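Local coordinates for protein acetyl-CoA acetyltransferase (Bacillus anthracis, PDB 3SS6) that probably catalyses the reversible condensation of two acetyl-CoA molecules into acetoacetyl-CoA and free coenzyme A, at residues R14-T19 with V202-K207; V112-G117 with V257-S262; G160-N165 with K288-G293; R183-A188 with D218-A223; E310-L315 with K374-L379. All coordinates share one frame; numbering follows the deposited sequence.

Contact 1: residues R14-T19 with V202-K207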
# COMPACT_ATOMS: atom_id res chain seq x y z
N ARG A 14 35.17 -3.99 -7.04
CA ARG A 14 33.77 -3.60 -7.19
C ARG A 14 32.97 -4.71 -7.83
O ARG A 14 33.52 -5.57 -8.49
CB ARG A 14 33.67 -2.35 -8.07
CG ARG A 14 34.18 -2.57 -9.52
CD ARG A 14 33.92 -1.30 -10.35
NE ARG A 14 34.28 -1.35 -11.78
CZ ARG A 14 33.46 -1.78 -12.74
NH1 ARG A 14 32.24 -2.26 -12.45
NH2 ARG A 14 33.86 -1.73 -14.01
N SER A 15 31.65 -4.69 -7.63
CA SER A 15 30.80 -5.57 -8.43
C SER A 15 30.76 -5.00 -9.84
O SER A 15 31.13 -3.84 -10.06
CB SER A 15 29.38 -5.58 -7.85
OG SER A 15 28.73 -4.32 -8.06
N PRO A 16 30.31 -5.81 -10.82
CA PRO A 16 29.92 -5.15 -12.07
C PRO A 16 28.70 -4.29 -11.76
O PRO A 16 28.04 -4.50 -10.73
CB PRO A 16 29.52 -6.33 -12.99
CG PRO A 16 29.87 -7.60 -12.24
CD PRO A 16 29.87 -7.21 -10.77
N ILE A 17 28.40 -3.34 -12.64
CA ILE A 17 27.26 -2.44 -12.42
C ILE A 17 26.06 -2.96 -13.21
O ILE A 17 26.12 -3.09 -14.44
CB ILE A 17 27.60 -0.99 -12.80
CG1 ILE A 17 28.76 -0.48 -11.93
CG2 ILE A 17 26.37 -0.10 -12.65
CD1 ILE A 17 29.40 0.80 -12.44
N GLY A 18 24.99 -3.26 -12.49
CA GLY A 18 23.75 -3.72 -13.09
C GLY A 18 22.85 -2.59 -13.57
O GLY A 18 22.92 -1.47 -13.06
N THR A 19 22.03 -2.88 -14.58
CA THR A 19 21.03 -1.92 -15.04
C THR A 19 19.75 -2.08 -14.23
O THR A 19 19.53 -3.10 -13.61
CB THR A 19 20.70 -2.10 -16.54
OG1 THR A 19 20.28 -3.45 -16.78
CG2 THR A 19 21.91 -1.79 -17.39
N VAL A 202 34.49 -8.09 -9.10
CA VAL A 202 34.14 -9.28 -8.32
C VAL A 202 32.79 -9.78 -8.83
O VAL A 202 31.80 -9.07 -8.73
CB VAL A 202 33.96 -8.91 -6.84
CG1 VAL A 202 33.56 -10.11 -6.01
CG2 VAL A 202 35.24 -8.26 -6.29
N PRO A 203 32.76 -11.00 -9.38
CA PRO A 203 31.47 -11.50 -9.89
C PRO A 203 30.49 -11.74 -8.76
O PRO A 203 30.87 -12.14 -7.66
CB PRO A 203 31.85 -12.82 -10.56
CG PRO A 203 33.15 -13.21 -9.94
CD PRO A 203 33.86 -11.93 -9.66
N ILE A 204 29.21 -11.48 -9.02
CA ILE A 204 28.18 -11.67 -8.02
C ILE A 204 27.35 -12.87 -8.43
O ILE A 204 26.93 -12.96 -9.58
CB ILE A 204 27.24 -10.45 -7.96
CG1 ILE A 204 28.05 -9.15 -7.76
CG2 ILE A 204 26.16 -10.64 -6.88
CD1 ILE A 204 28.78 -9.08 -6.43
N THR A 205 27.11 -13.79 -7.50
CA THR A 205 26.25 -14.93 -7.79
C THR A 205 24.88 -14.64 -7.22
O THR A 205 24.73 -14.43 -6.02
CB THR A 205 26.81 -16.25 -7.20
OG1 THR A 205 28.07 -16.56 -7.81
CG2 THR A 205 25.84 -17.40 -7.46
N ILE A 206 23.88 -14.57 -8.10
CA ILE A 206 22.51 -14.31 -7.67
C ILE A 206 21.76 -15.63 -7.62
O ILE A 206 21.65 -16.33 -8.62
CB ILE A 206 21.75 -13.36 -8.62
CG1 ILE A 206 22.50 -12.03 -8.77
CG2 ILE A 206 20.34 -13.07 -8.10
CD1 ILE A 206 23.41 -11.95 -9.97
N LYS A 207 21.25 -15.96 -6.44
CA LYS A 207 20.46 -17.17 -6.30
C LYS A 207 19.02 -16.85 -6.66
O LYS A 207 18.28 -16.29 -5.84
CB LYS A 207 20.56 -17.74 -4.89
CG LYS A 207 21.98 -18.14 -4.48
CD LYS A 207 21.97 -19.19 -3.39
CE LYS A 207 23.38 -19.45 -2.87
NZ LYS A 207 24.32 -19.87 -3.95
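Ile204 lays its ethyl arm over Ser15 and the near corner of the Pro16 ring. CG1 of Ile204 lies 3.8 Å from CB of Ser15, and the same CG1 is 4.0 Å from CD of Pro16, the two side chains meeting at a slant. Here the end of strand 7-19, a strand of the N-terminal sheet of the layered thiolase core, meets the start of the small hairpin built from strands 204-207 and 212-215. With CG1 of Ile204 anti to its carbonyl carbon (chi1 -54°), the branch that carries CD1 is turned to the partner, and CD1 also ends 3.8 Å from CB of Ser15.

The polar link is a backbone one: Val202 N gives its hydrogen to Arg14 O at 2.8 Å and a nearly straight 166°. Pro16 has no N-H to offer, and its CD instead rests 3.4 Å from Val202 O.

CB of Arg14 points away from residues 202-207. Its NH1 reaches Ser15 O at 3.1 Å and makes a salt bridge with Asp218, while NE is held by Gln200. Leu32 and Val36 of helix 29-43 pack on Ser15. Buried Ser15 OG is gripped by two backbone groups: it accepts from Ser255 N and donates to Pro16 O at 2.8 Å, approaching from above that carbonyl's plane.

Contact 2: residues V112-G117 with V257-S262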
# COMPACT_ATOMS: atom_id res chain seq x y z
N VAL A 112 42.98 -0.54 10.42
CA VAL A 112 42.50 -1.11 9.16
C VAL A 112 41.01 -0.80 9.02
O VAL A 112 40.23 -1.11 9.92
CB VAL A 112 42.69 -2.65 9.13
CG1 VAL A 112 42.14 -3.24 7.84
CG2 VAL A 112 44.17 -3.01 9.26
N VAL A 113 40.61 -0.20 7.91
CA VAL A 113 39.19 0.06 7.66
C VAL A 113 38.82 -0.41 6.26
O VAL A 113 39.58 -0.20 5.31
CB VAL A 113 38.86 1.55 7.77
CG1 VAL A 113 37.35 1.80 7.53
CG2 VAL A 113 39.28 2.09 9.12
N VAL A 114 37.66 -1.06 6.14
CA VAL A 114 37.12 -1.44 4.84
C VAL A 114 36.01 -0.44 4.53
O VAL A 114 35.09 -0.26 5.32
CB VAL A 114 36.56 -2.87 4.87
CG1 VAL A 114 35.92 -3.21 3.54
CG2 VAL A 114 37.68 -3.86 5.19
N ALA A 115 36.12 0.25 3.40
CA ALA A 115 35.20 1.36 3.15
C ALA A 115 34.83 1.44 1.70
O ALA A 115 35.62 1.12 0.82
CB ALA A 115 35.83 2.68 3.60
N GLY A 116 33.60 1.88 1.44
CA GLY A 116 33.16 2.05 0.07
C GLY A 116 31.69 2.40 0.08
O GLY A 116 31.22 3.15 0.94
N GLY A 117 30.96 1.86 -0.89
CA GLY A 117 29.56 2.22 -1.03
C GLY A 117 28.78 1.17 -1.79
O GLY A 117 29.34 0.29 -2.44
N VAL A 257 34.42 -1.41 -2.87
CA VAL A 257 35.02 -1.49 -1.54
C VAL A 257 36.53 -1.33 -1.66
O VAL A 257 37.14 -1.89 -2.57
CB VAL A 257 34.71 -2.88 -0.91
CG1 VAL A 257 35.42 -3.06 0.39
CG2 VAL A 257 33.19 -3.06 -0.71
N LEU A 258 37.13 -0.54 -0.76
CA LEU A 258 38.58 -0.45 -0.65
C LEU A 258 39.00 -0.98 0.71
O LEU A 258 38.24 -0.88 1.68
CB LEU A 258 39.05 1.00 -0.76
CG LEU A 258 39.05 1.72 -2.10
CD1 LEU A 258 37.65 1.78 -2.70
CD2 LEU A 258 39.61 3.12 -1.86
N VAL A 259 40.22 -1.52 0.80
CA VAL A 259 40.81 -1.79 2.10
C VAL A 259 41.85 -0.70 2.34
O VAL A 259 42.74 -0.49 1.50
CB VAL A 259 41.49 -3.18 2.18
CG1 VAL A 259 42.19 -3.37 3.53
CG2 VAL A 259 40.45 -4.30 1.94
N LEU A 260 41.72 0.01 3.45
CA LEU A 260 42.64 1.09 3.80
C LEU A 260 43.33 0.77 5.11
O LEU A 260 42.74 0.14 5.99
CB LEU A 260 41.88 2.41 3.94
CG LEU A 260 41.10 2.88 2.71
CD1 LEU A 260 39.61 2.44 2.76
CD2 LEU A 260 41.19 4.39 2.59
N MET A 261 44.58 1.21 5.25
CA MET A 261 45.27 1.03 6.53
C MET A 261 46.35 2.10 6.66
O MET A 261 46.62 2.84 5.72
CB MET A 261 45.86 -0.38 6.63
CG MET A 261 46.97 -0.67 5.60
SD MET A 261 47.58 -2.37 5.72
CE MET A 261 46.11 -3.27 5.18
N SER A 262 46.94 2.21 7.84
CA SER A 262 48.05 3.14 8.00
C SER A 262 49.22 2.64 7.18
O SER A 262 49.38 1.44 6.97
CB SER A 262 48.45 3.28 9.47
OG SER A 262 48.99 2.06 9.97
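Val257 opens the pairing opposite Gly116, in a non-hydrogen-bonded position where the absence of a side chain on the glycine lets the two CA atoms lie 4.3 Å apart. At Leu258 the antiparallel ladder takes hold: its N donates to Ala115 O at 2.7 Å and 172°, and its O accepts from Ala115 N at 3.0 Å. The same Leu258 O is brushed by the CA-H of Val114. Val259 faces Val114 with their CG2 methyls 4.3 Å apart, on the face covered by helix 29-43. Leu260 repeats the paired bonds with Val113, donating from N to Val113 O at 2.8 Å and accepting from Val113 N at 2.9 Å. On the other face, beneath helix 93-107, CD1 of Leu260 reaches diagonally to CB of Ala115 at 3.9 Å. Met261 runs beside Val112, both pointing the same way, its CB 4.1 Å from Val112 CG2. Ser262 ends the strand as the N-cap of the next helix, its OG accepting from Lys265 N.

Strands 112-120 and 252-262 are thus neighbours in the N-terminal sheet of the five-layered thiolase fold, between helices 29-43 and 93-107. Backbone bonds satisfy the polar groups along the seam, while aliphatic side chains on both faces supply the surfaces for the helical layers.

Contact 3: residues G160-N165 with K288-G293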
# COMPACT_ATOMS: atom_id res chain seq x y z
N GLY A 160 17.58 16.05 -13.01
CA GLY A 160 17.64 16.35 -14.44
C GLY A 160 17.32 17.80 -14.75
O GLY A 160 17.86 18.39 -15.69
N GLU A 161 16.42 18.39 -13.96
CA GLU A 161 16.13 19.81 -14.10
C GLU A 161 17.33 20.66 -13.67
O GLU A 161 17.62 21.67 -14.31
CB GLU A 161 14.86 20.19 -13.32
CG GLU A 161 13.66 19.32 -13.66
CD GLU A 161 12.42 19.69 -12.88
OE1 GLU A 161 11.92 18.83 -12.11
OE2 GLU A 161 11.93 20.84 -13.05
N THR A 162 18.04 20.26 -12.62
CA THR A 162 19.23 21.01 -12.21
C THR A 162 20.29 20.94 -13.31
O THR A 162 21.08 21.86 -13.48
CB THR A 162 19.83 20.53 -10.85
OG1 THR A 162 20.55 19.29 -11.03
CG2 THR A 162 18.73 20.34 -9.81
N ALA A 163 20.28 19.84 -14.07
CA ALA A 163 21.17 19.70 -15.21
C ALA A 163 20.80 20.71 -16.29
O ALA A 163 21.68 21.36 -16.87
CB ALA A 163 21.13 18.27 -15.75
N GLU A 164 19.50 20.86 -16.55
CA GLU A 164 19.05 21.82 -17.56
C GLU A 164 19.42 23.24 -17.13
O GLU A 164 19.66 24.10 -17.97
CB GLU A 164 17.55 21.72 -17.81
CG GLU A 164 17.11 20.53 -18.68
CD GLU A 164 17.39 20.73 -20.17
OE1 GLU A 164 17.90 21.81 -20.55
OE2 GLU A 164 17.10 19.80 -20.96
N ASN A 165 19.45 23.48 -15.82
CA ASN A 165 19.88 24.79 -15.33
C ASN A 165 21.31 25.06 -15.75
O ASN A 165 21.66 26.18 -16.11
CB ASN A 165 19.74 24.90 -13.81
CG ASN A 165 18.28 24.99 -13.36
OD1 ASN A 165 17.41 25.40 -14.13
ND2 ASN A 165 18.03 24.61 -12.10
N LYS A 288 20.28 24.19 -6.77
CA LYS A 288 19.65 24.30 -8.09
C LYS A 288 20.63 24.08 -9.23
O LYS A 288 20.22 23.82 -10.37
CB LYS A 288 18.94 25.64 -8.24
CG LYS A 288 17.69 25.76 -7.40
CD LYS A 288 17.05 27.12 -7.59
CE LYS A 288 15.85 27.31 -6.68
NZ LYS A 288 15.26 28.66 -6.84
N ILE A 289 21.92 24.18 -8.93
CA ILE A 289 22.97 23.81 -9.90
C ILE A 289 23.99 22.89 -9.25
O ILE A 289 25.21 23.05 -9.44
CB ILE A 289 23.66 25.06 -10.47
CG1 ILE A 289 24.05 26.01 -9.33
CG2 ILE A 289 22.75 25.77 -11.46
CD1 ILE A 289 25.09 27.05 -9.73
N MET A 290 23.49 21.91 -8.49
CA MET A 290 24.33 20.98 -7.75
C MET A 290 25.44 20.34 -8.60
O MET A 290 26.47 19.95 -8.07
CB MET A 290 23.48 19.89 -7.08
CG MET A 290 22.76 18.94 -8.04
SD MET A 290 23.78 17.51 -8.45
CE MET A 290 22.95 16.95 -9.95
N GLY A 291 25.22 20.27 -9.91
CA GLY A 291 26.15 19.56 -10.77
C GLY A 291 27.53 20.19 -10.85
O GLY A 291 28.49 19.53 -11.24
N ILE A 292 27.62 21.47 -10.48
CA ILE A 292 28.89 22.22 -10.55
C ILE A 292 29.80 21.97 -9.34
O ILE A 292 30.95 22.42 -9.31
CB ILE A 292 28.64 23.73 -10.68
CG1 ILE A 292 29.85 24.43 -11.30
CG2 ILE A 292 28.29 24.35 -9.32
CD1 ILE A 292 30.19 23.92 -12.70
N GLY A 293 29.27 21.28 -8.34
CA GLY A 293 30.04 21.00 -7.13
C GLY A 293 31.51 20.65 -7.30
O GLY A 293 32.35 21.14 -6.54
O HOH W 1 23.07 20.37 -11.88
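This is a partly buried side-chain-to-backbone contact, in which Thr162 and Asn165, one turn apart on helix 159-170, meet the short 3-10 segment that leads from strand 275-284 to helix 294-305. Both converge on Lys288 O. Asn165 ND2 donates to it at 2.9 Å along an almost straight 175° path, the acceptor lying in the plane of the amide. OD1 of Asn165 receives Arg238 NH2, which settles which way round the amide is turned. Thr162 presses on the same carbonyl with carbon, its CB 3.3 Å from Lys288 O.

Helix 159-170 belongs to the long insertion between strands 112-120 and 252-262 that forms the loop domain of thiolases, so the contact ties that domain to the C-terminal half of the chain.

Deeper in, the chains of Thr162 and Met290 cross at about a right angle. A bend at chi2 (90°) brings Met290 CE to 3.5 Å from Thr162 OG1. That hydroxyl bonds back to Met159 O, and a water bridges the segments by donating to Thr162 OG1 at 2.9 Å and accepting from Gly291 N at 2.9 Å. On the outer side, Ile289 sets its CG2 methyl against CB of Asn165 at 3.9 Å.

Contact 4: residues R183-A188 with D218-A223. With SO4 (sulfate ion), chain C; SO4 (sulfate ion), chain D.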
# COMPACT_ATOMS: atom_id res chain seq x y z
N ARG A 183 30.80 8.99 -26.27
CA ARG A 183 32.14 8.72 -25.79
C ARG A 183 32.10 7.80 -24.57
O ARG A 183 32.90 6.86 -24.46
CB ARG A 183 32.82 10.03 -25.41
CG ARG A 183 34.20 9.89 -24.80
CD ARG A 183 34.74 11.25 -24.41
NE ARG A 183 36.12 11.19 -23.94
CZ ARG A 183 36.48 10.96 -22.68
NH1 ARG A 183 35.55 10.76 -21.74
NH2 ARG A 183 37.77 10.93 -22.35
N SER A 184 31.16 8.06 -23.68
CA SER A 184 31.05 7.31 -22.43
C SER A 184 30.80 5.83 -22.72
O SER A 184 31.47 4.95 -22.16
CB SER A 184 29.95 7.90 -21.54
OG SER A 184 30.12 7.50 -20.18
N HIS A 185 29.86 5.54 -23.61
CA HIS A 185 29.59 4.15 -23.98
C HIS A 185 30.76 3.56 -24.74
O HIS A 185 31.15 2.42 -24.49
CB HIS A 185 28.33 4.05 -24.83
CG HIS A 185 27.07 4.20 -24.05
ND1 HIS A 185 26.38 3.12 -23.55
CD2 HIS A 185 26.36 5.30 -23.70
CE1 HIS A 185 25.30 3.54 -22.91
NE2 HIS A 185 25.27 4.86 -22.98
N THR A 186 31.31 4.32 -25.68
CA THR A 186 32.35 3.81 -26.56
C THR A 186 33.61 3.41 -25.78
O THR A 186 34.17 2.32 -25.99
CB THR A 186 32.72 4.82 -27.66
OG1 THR A 186 31.57 5.07 -28.49
CG2 THR A 186 33.84 4.26 -28.54
N LEU A 187 34.05 4.29 -24.89
CA LEU A 187 35.24 4.03 -24.09
C LEU A 187 35.01 2.90 -23.09
O LEU A 187 35.92 2.09 -22.85
CB LEU A 187 35.73 5.30 -23.39
CG LEU A 187 36.20 6.40 -24.35
CD1 LEU A 187 36.66 7.63 -23.58
CD2 LEU A 187 37.32 5.89 -25.26
N ALA A 188 33.81 2.82 -22.52
CA ALA A 188 33.48 1.73 -21.60
C ALA A 188 33.53 0.39 -22.34
O ALA A 188 34.14 -0.57 -21.85
CB ALA A 188 32.10 1.94 -20.95
N ASP A 218 29.79 -5.49 -16.59
CA ASP A 218 28.96 -4.28 -16.56
C ASP A 218 27.92 -4.36 -17.67
O ASP A 218 28.25 -4.66 -18.83
CB ASP A 218 29.85 -3.05 -16.77
CG ASP A 218 30.85 -2.85 -15.64
OD1 ASP A 218 30.42 -2.81 -14.45
OD2 ASP A 218 32.06 -2.73 -15.93
N GLU A 219 26.66 -4.09 -17.35
CA GLU A 219 25.64 -4.31 -18.36
C GLU A 219 25.00 -3.04 -18.92
O GLU A 219 24.18 -3.12 -19.84
CB GLU A 219 24.59 -5.36 -17.92
CG GLU A 219 23.83 -4.97 -16.70
CD GLU A 219 22.72 -5.95 -16.30
OE1 GLU A 219 22.46 -6.98 -16.97
OE2 GLU A 219 22.09 -5.66 -15.28
N HIS A 220 25.41 -1.88 -18.41
CA HIS A 220 24.85 -0.62 -18.91
C HIS A 220 25.40 -0.19 -20.28
O HIS A 220 24.66 0.39 -21.08
CB HIS A 220 25.01 0.53 -17.90
CG HIS A 220 24.03 1.64 -18.10
ND1 HIS A 220 22.74 1.59 -17.62
CD2 HIS A 220 24.14 2.83 -18.75
CE1 HIS A 220 22.10 2.69 -17.95
NE2 HIS A 220 22.93 3.46 -18.64
N PRO A 221 26.69 -0.42 -20.56
CA PRO A 221 27.19 0.05 -21.86
C PRO A 221 26.45 -0.62 -23.02
O PRO A 221 26.17 -1.82 -22.96
CB PRO A 221 28.66 -0.37 -21.83
CG PRO A 221 29.01 -0.26 -20.34
CD PRO A 221 27.78 -0.86 -19.67
N ARG A 222 26.15 0.16 -24.05
CA ARG A 222 25.34 -0.31 -25.17
C ARG A 222 26.03 -0.12 -26.50
O ARG A 222 26.34 1.00 -26.89
CB ARG A 222 24.02 0.45 -25.24
CG ARG A 222 23.11 0.33 -24.04
CD ARG A 222 21.93 1.32 -24.18
NE ARG A 222 21.12 1.04 -25.37
CZ ARG A 222 20.10 1.80 -25.77
NH1 ARG A 222 19.76 2.89 -25.09
NH2 ARG A 222 19.42 1.47 -26.87
N ALA A 223 26.24 -1.21 -27.23
CA ALA A 223 26.83 -1.12 -28.56
C ALA A 223 25.89 -0.40 -29.54
O ALA A 223 26.34 0.15 -30.56
CB ALA A 223 27.19 -2.50 -29.07
S SO4 C . 23.83 -3.71 -26.60
O1 SO4 C . 25.20 -3.57 -26.10
O2 SO4 C . 23.66 -5.06 -27.15
O3 SO4 C . 22.88 -3.51 -25.50
O4 SO4 C . 23.57 -2.72 -27.65
S SO4 D . 38.93 12.37 -25.80
O1 SO4 D . 40.01 12.68 -26.73
O2 SO4 D . 37.69 12.16 -26.55
O3 SO4 D . 39.26 11.16 -25.06
O4 SO4 D . 38.75 13.48 -24.87
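His185 and the backbone of Arg222 make the polar bond of this contact. Arg222 N donates to ND1 of His185 at 3.0 Å and 153°, approaching at the ring edge and only 14° out of the ring plane. Since ND1 is the acceptor, a neutral His185 would carry its proton on NE2. The carbonyl of His220 is a second neighbour at that edge, its O 3.7 Å from CE1 of His185, and the aliphatic start of the Arg222 chain also lies alongside, CG at 4.0 Å from His185 CE1. The Arg222 chain then bends at chi3 (61°) and its NE pairs with Asp224.

Apolar packing comes one turn further along the helix, where CB of Ala188 meets CG of Pro221 at 3.8 Å. Leu189, Ile192 and Leu348 also touch this proline. Both parts belong to the loop domain of thiolases: helix 174-194 is one of its long helices, and residues 218-223 form the irregular link from the hairpin strand 212-215 to helix 227-231.

Two sulfate ions, probably from the crystallisation liquor, add hydrogen bonds, those of Arg183 being charge-assisted. Ala223 N donates to O1 of the chain C sulfate at 2.8 Å. On another side of the helix, Arg183 reaches the chain D sulfate with an extended chain: NH2 donates to O3 at 3.1 Å, and NE makes a weak bond to O2 at 3.2 Å. Leu187 CD1 sits over the centre of the Arg183 guanidinium, 3.4 Å above its plane.

Contact 5: residues E310-L315 with K374-L379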
# COMPACT_ATOMS: atom_id res chain seq x y z
N GLU A 310 47.06 20.77 -13.65
CA GLU A 310 47.88 20.18 -14.70
C GLU A 310 48.72 18.99 -14.21
O GLU A 310 49.07 18.11 -14.99
CB GLU A 310 48.79 21.25 -15.31
CG GLU A 310 48.06 22.32 -16.11
CD GLU A 310 47.00 23.07 -15.31
OE1 GLU A 310 47.30 23.54 -14.18
OE2 GLU A 310 45.85 23.18 -15.80
N ASP A 311 49.04 18.98 -12.92
CA ASP A 311 49.81 17.89 -12.33
C ASP A 311 49.06 16.55 -12.33
O ASP A 311 49.68 15.49 -12.34
CB ASP A 311 50.23 18.21 -10.89
CG ASP A 311 51.22 19.36 -10.80
OD1 ASP A 311 51.84 19.71 -11.83
OD2 ASP A 311 51.37 19.92 -9.70
N ALA A 312 47.73 16.60 -12.30
CA ALA A 312 46.95 15.37 -12.26
C ALA A 312 47.16 14.59 -13.55
O ALA A 312 47.09 15.16 -14.65
CB ALA A 312 45.47 15.66 -12.05
N ASP A 313 47.46 13.30 -13.43
CA ASP A 313 47.65 12.45 -14.59
C ASP A 313 46.34 11.92 -15.16
O ASP A 313 46.18 11.82 -16.38
CB ASP A 313 48.59 11.29 -14.25
CG ASP A 313 49.99 11.76 -13.93
OD1 ASP A 313 50.57 12.51 -14.75
OD2 ASP A 313 50.51 11.38 -12.85
N LEU A 314 45.41 11.58 -14.27
CA LEU A 314 44.08 11.13 -14.66
C LEU A 314 43.04 11.70 -13.71
O LEU A 314 43.31 11.89 -12.52
CB LEU A 314 43.98 9.61 -14.61
CG LEU A 314 44.77 8.82 -15.65
CD1 LEU A 314 44.56 7.33 -15.40
CD2 LEU A 314 44.35 9.18 -17.08
N LEU A 315 41.84 11.93 -14.23
CA LEU A 315 40.72 12.33 -13.39
C LEU A 315 39.51 11.45 -13.68
O LEU A 315 39.26 11.05 -14.83
CB LEU A 315 40.34 13.81 -13.62
CG LEU A 315 41.37 14.91 -13.35
CD1 LEU A 315 42.26 15.14 -14.56
CD2 LEU A 315 40.67 16.22 -12.96
N LYS A 374 49.44 10.53 -10.33
CA LYS A 374 48.49 11.42 -9.66
C LYS A 374 47.07 11.36 -10.19
O LYS A 374 46.83 11.54 -11.39
CB LYS A 374 49.01 12.87 -9.71
CG LYS A 374 50.31 13.08 -8.94
CD LYS A 374 50.67 14.55 -8.88
CE LYS A 374 51.93 14.78 -8.03
NZ LYS A 374 53.13 14.18 -8.67
N GLY A 375 46.11 11.14 -9.29
CA GLY A 375 44.71 11.00 -9.66
C GLY A 375 43.80 11.90 -8.85
O GLY A 375 44.05 12.16 -7.67
N ILE A 376 42.75 12.40 -9.50
CA ILE A 376 41.69 13.12 -8.80
C ILE A 376 40.37 12.43 -9.12
O ILE A 376 40.07 12.20 -10.29
CB ILE A 376 41.59 14.57 -9.28
CG1 ILE A 376 42.90 15.31 -9.02
CG2 ILE A 376 40.43 15.27 -8.59
CD1 ILE A 376 42.93 16.74 -9.61
N ALA A 377 39.60 12.11 -8.08
CA ALA A 377 38.25 11.59 -8.28
C ALA A 377 37.28 12.58 -7.63
O ALA A 377 37.48 13.00 -6.49
CB ALA A 377 38.10 10.21 -7.67
N SER A 378 36.23 12.95 -8.35
CA SER A 378 35.33 13.97 -7.83
C SER A 378 33.94 13.81 -8.39
O SER A 378 33.77 13.35 -9.52
CB SER A 378 35.87 15.36 -8.19
OG SER A 378 35.07 16.40 -7.65
N LEU A 379 32.94 14.19 -7.61
CA LEU A 379 31.57 14.10 -8.13
C LEU A 379 30.63 15.08 -7.48
O LEU A 379 30.87 15.52 -6.36
CB LEU A 379 31.05 12.66 -8.03
CG LEU A 379 30.68 12.03 -6.69
CD1 LEU A 379 30.23 10.60 -6.98
CD2 LEU A 379 31.86 12.03 -5.73
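Asp313 and Lys374 exchange bonds in both directions where two parallel strands begin. Lys374 N donates to OD2 of Asp313 at 2.9 Å and a straight 171°, meeting the carboxylate oxygen on its anti side. CG of Asp313, anti to the carbonyl carbon (chi1 -66°), carries the carboxylate to that N-H. OD2 has a second backbone donor in Glu373 N. Ala312 O is taken by Lys338 NZ. In return, Lys374 O accepts twice: from Asp313 N at 2.8 Å, over a more bent path, and from Leu314 N at 3.2 Å, nearly along the C=O axis.

Regular pairing follows between strand 314-317 and strand 374-381, in the sheet of the C-terminal half. Ile376 N donates to Leu314 O at 3.1 Å in the carbonyl plane, and that oxygen is also approached by the CA-H of Gly375 at 3.3 Å. Beyond the segments, backbone bonds join Ile376 to Glu316, and Leu315 to Lys338 and Asn340.

Under these bonds lies an apolar patch. CD1 of Ile376 touches Ala312 CB at 3.7 Å, and Leu315 runs side by side with the isoleucine, its CD2 4.1 Å from Ile376 CD1. Leu302 of helix 294-305 also packs on Ile376.

With two main-chain N-H groups directed at one carboxylate oxygen, Asp313 is probably stabilised in its ionised form, and its side chain appears to stand in for a backbone carbonyl at the start of the ladder.

Contacts 1 and 2 share the sheet of the N-terminal half, meeting it on the neighbouring strands 7-19 and 252-262, with centres about 20 Å apart and nearest atoms about 5 Å apart, whereas contact 5 lies in the C-terminal half. Contact 4 touches contact 1 directly, Arg14 NH1 bridging to Asp218 OD1 at 2.8 Å. Contact 4 lies within the loop domain and contact 3 joins that domain to the C-terminal half, their centres about 24 Å apart. The side chains of Val202 and Val259 each lie about 8 Å from a bound potassium ion. Cys91, found as S-hydroxycysteine and probably the thiolase nucleophile, lies just before helix 93-107, which covers one face of contact 2.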